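Local coordinates for VOC domain-containing protein (Streptococcus mutans, PDB 3L7T), which binds zinc and, as a member of the glyoxalase/bleomycin resistance/dioxygenase superfamily, may act as a lactoylglutathione lyase, at residues Y20-V24 with N25-F29. Residues are numbered along the deposited sequence; the frame is centred on the assembly and turned at random.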
ATOM      1  N   TYR A  20     -13.915   4.870   9.073  1.00 22.36           N
ATOM      2  CA  TYR A  20     -13.495   6.079   9.771  1.00 24.22           C
ATOM      3  C   TYR A  20     -13.407   5.739  11.256  1.00 24.46           C
ATOM      4  O   TYR A  20     -12.426   6.052  11.927  1.00 24.47           O
ATOM      5  CB  TYR A  20     -14.533   7.191   9.563  1.00 23.23           C
ATOM      6  CG  TYR A  20     -14.164   8.479  10.260  1.00 24.56           C
ATOM      7  CD1 TYR A  20     -13.744   9.583   9.533  1.00 24.51           C
ATOM      8  CD2 TYR A  20     -14.282   8.600  11.637  1.00 24.39           C
ATOM      9  CE1 TYR A  20     -13.406  10.785  10.171  1.00 25.41           C
ATOM     10  CE2 TYR A  20     -13.906   9.793  12.293  1.00 24.58           C
ATOM     11  CZ  TYR A  20     -13.475  10.856  11.553  1.00 26.89           C
ATOM     12  OH  TYR A  20     -13.148  12.028  12.209  1.00 33.75           O
ATOM     13  N   GLU A  21     -14.439   5.081  11.768  1.00 25.40           N
ATOM     14  CA  GLU A  21     -14.394   4.585  13.152  1.00 26.11           C
ATOM     15  C   GLU A  21     -13.139   3.723  13.440  1.00 27.11           C
ATOM     16  O   GLU A  21     -12.426   3.941  14.427  1.00 26.63           O
ATOM     17  CB  GLU A  21     -15.681   3.790  13.448  1.00 26.71           C
ATOM     18  CG  GLU A  21     -15.659   2.955  14.736  1.00 28.91           C
ATOM     19  CD  GLU A  21     -15.559   3.799  16.013  1.00 38.80           C
ATOM     20  OE1 GLU A  21     -16.076   4.936  16.030  1.00 36.61           O
ATOM     21  OE2 GLU A  21     -14.935   3.326  16.993  1.00 40.31           O
ATOM     22  N   PHE A  22     -12.853   2.768  12.561  1.00 25.48           N
ATOM     23  CA  PHE A  22     -11.719   1.871  12.752  1.00 22.68           C
ATOM     24  C   PHE A  22     -10.392   2.645  12.784  1.00 24.08           C
ATOM     25  O   PHE A  22      -9.628   2.559  13.741  1.00 23.70           O
ATOM     26  CB  PHE A  22     -11.709   0.809  11.641  1.00 23.03           C
ATOM     27  CG  PHE A  22     -10.545  -0.153  11.711  1.00 25.01           C
ATOM     28  CD1 PHE A  22     -10.605  -1.273  12.545  1.00 26.88           C
ATOM     29  CD2 PHE A  22      -9.408   0.024  10.919  1.00 22.95           C
ATOM     30  CE1 PHE A  22      -9.573  -2.210  12.552  1.00 26.16           C
ATOM     31  CE2 PHE A  22      -8.381  -0.908  10.929  1.00 25.59           C
ATOM     32  CZ  PHE A  22      -8.435  -1.999  11.783  1.00 23.65           C
ATOM     33  N   TYR A  23     -10.090   3.360  11.704  1.00 21.54           N
ATOM     34  CA  TYR A  23      -8.804   4.064  11.580  1.00 22.75           C
ATOM     35  C   TYR A  23      -8.601   5.231  12.560  1.00 23.86           C
ATOM     36  O   TYR A  23      -7.489   5.473  13.048  1.00 24.87           O
ATOM     37  CB  TYR A  23      -8.601   4.515  10.116  1.00 22.80           C
ATOM     38  CG  TYR A  23      -8.263   3.343   9.168  1.00 20.06           C
ATOM     39  CD1 TYR A  23      -6.987   2.783   9.157  1.00 22.81           C
ATOM     40  CD2 TYR A  23      -9.236   2.777   8.332  1.00 20.17           C
ATOM     41  CE1 TYR A  23      -6.673   1.691   8.375  1.00 21.50           C
ATOM     42  CE2 TYR A  23      -8.931   1.661   7.528  1.00 20.44           C
ATOM     43  CZ  TYR A  23      -7.637   1.130   7.554  1.00 18.20           C
ATOM     44  OH  TYR A  23      -7.299   0.040   6.768  1.00 20.08           O
ATOM     45  N   VAL A  24      -9.634   6.048  12.712  1.00 24.12           N
ATOM     46  CA  VAL A  24      -9.503   7.293  13.467  1.00 26.55           C
ATOM     47  C   VAL A  24      -9.777   7.013  14.951  1.00 27.66           C
ATOM     48  O   VAL A  24      -8.954   7.321  15.809  1.00 29.96           O
ATOM     49  CB  VAL A  24     -10.440   8.403  12.928  1.00 25.69           C
ATOM     50  CG1 VAL A  24     -10.353   9.654  13.790  1.00 29.24           C
ATOM     51  CG2 VAL A  24     -10.113   8.765  11.451  1.00 26.23           C
ATOM     52  N   ASN A  25     -10.846   6.288  15.248  1.00 29.80           N
ATOM     53  CA  ASN A  25     -11.223   6.054  16.655  1.00 33.06           C
ATOM     54  C   ASN A  25     -10.623   4.849  17.381  1.00 33.62           C
ATOM     55  O   ASN A  25     -10.344   4.912  18.577  1.00 35.30           O
ATOM     56  CB  ASN A  25     -12.743   6.116  16.815  1.00 33.71           C
ATOM     57  CG  ASN A  25     -13.288   7.493  16.499  1.00 37.78           C
ATOM     58  OD1 ASN A  25     -12.560   8.482  16.597  1.00 40.37           O
ATOM     59  ND2 ASN A  25     -14.551   7.568  16.095  1.00 39.48           N
ATOM     60  N   GLN A  26     -10.392   3.755  16.669  1.00 31.86           N
ATOM     61  CA  GLN A  26      -9.758   2.595  17.274  1.00 31.34           C
ATOM     62  C   GLN A  26      -8.226   2.560  17.126  1.00 31.50           C
ATOM     63  O   GLN A  26      -7.491   2.287  18.087  1.00 30.86           O
ATOM     64  CB  GLN A  26     -10.398   1.323  16.729  1.00 31.29           C
ATOM     65  CG  GLN A  26     -11.873   1.216  17.075  1.00 34.73           C
ATOM     66  CD  GLN A  26     -12.404  -0.163  16.799  1.00 41.45           C
ATOM     67  OE1 GLN A  26     -12.613  -0.967  17.718  1.00 44.27           O
ATOM     68  NE2 GLN A  26     -12.531  -0.489  15.524  1.00 43.16           N
ATOM     69  N   LEU A  27      -7.725   2.904  15.945  1.00 27.80           N
ATOM     70  CA  LEU A  27      -6.285   2.867  15.752  1.00 26.84           C
ATOM     71  C   LEU A  27      -5.649   4.186  16.145  1.00 27.00           C
ATOM     72  O   LEU A  27      -4.462   4.241  16.438  1.00 28.51           O
ATOM     73  CB  LEU A  27      -5.920   2.491  14.317  1.00 27.39           C
ATOM     74  CG  LEU A  27      -6.400   1.127  13.810  1.00 25.49           C
ATOM     75  CD1 LEU A  27      -5.700   0.757  12.511  1.00 24.54           C
ATOM     76  CD2 LEU A  27      -6.238   0.044  14.884  1.00 26.30           C
ATOM     77  N   GLY A  28      -6.477   5.211  16.299  1.00 26.84           N
ATOM     78  CA  GLY A  28      -6.018   6.519  16.803  1.00 28.74           C
ATOM     79  C   GLY A  28      -5.218   7.396  15.845  1.00 28.84           C
ATOM     80  O   GLY A  28      -4.526   8.324  16.280  1.00 27.83           O
ATOM     81  N   PHE A  29      -5.319   7.155  14.538  1.00 26.70           N
ATOM     82  CA  PHE A  29      -4.653   8.054  13.585  1.00 24.93           C
ATOM     83  C   PHE A  29      -5.208   9.497  13.628  1.00 25.68           C
ATOM     84  O   PHE A  29      -6.411   9.709  13.611  1.00 26.19           O
ATOM     85  CB  PHE A  29      -4.777   7.506  12.171  1.00 23.85           C
ATOM     86  CG  PHE A  29      -3.906   6.318  11.905  1.00 25.30           C
ATOM     87  CD1 PHE A  29      -2.534   6.438  11.878  1.00 23.21           C
ATOM     88  CD2 PHE A  29      -4.465   5.081  11.676  1.00 24.45           C
ATOM     89  CE1 PHE A  29      -1.736   5.326  11.697  1.00 27.14           C
ATOM     90  CE2 PHE A  29      -3.663   3.956  11.520  1.00 22.57           C
ATOM     91  CZ  PHE A  29      -2.301   4.093  11.491  1.00 23.39           C
TER
HETATM   92  O   HOH W   1      -7.591   9.928  16.179  1.00 38.73           O
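Leu27 packs against Phe22 and Tyr23 where helix 16-26 gives way to a turn. Its CB lies 3.6 Å from Tyr23 O, with Phe22 O close behind. Its CG lies above one face of the Phe22 ring, displaced toward the rim. The CD1 branch makes the closest contact of Leu27 with the rings, 3.5 Å from Phe22 CE2. It approaches Tyr23 CD1 more loosely, at 4.1 Å. With CG anti to the carbonyl carbon (chi1 -60°), Leu27 runs alongside Tyr23 and points the same way.

The backbone widens here into a pi-type turn. Gln26 N bonds to Glu21 O and Leu27 N to Phe22 O, five residues apart. Asn25 N makes a weak bond to Glu21 O. Gly28 then leaves the helix with positive phi, and Phe29 N reaches back to Tyr23 O at 3.1 Å, closing the turn around Gly28. The Phe29 ring also meets Tyr23 O near its edge, with CD2 3.3 Å away. A water bridges Val24 O and Phe29 O, donating to both.

On the exposed side, Asn25 ND2 gives a straight bond of 3.0 Å to Glu21 OE1 (173°). The donor lies above the carboxylate plane.

The turn is the alpha-to-beta connection in a beta-alpha-beta-beta-beta run of the vicinal oxygen chelate fold: strand 5-12, helix 16-26, then strands 30-37, 42-49 and 52-58. Phe22 rests on Ile104 and Pro125, and Leu27 on Leu99 of helix 92-102. Tyr23 packs on Leu47 of strand 42-49, and its OH bonds to Asp124. Leu27 and Phe29 both touch Leu3 of the second subunit.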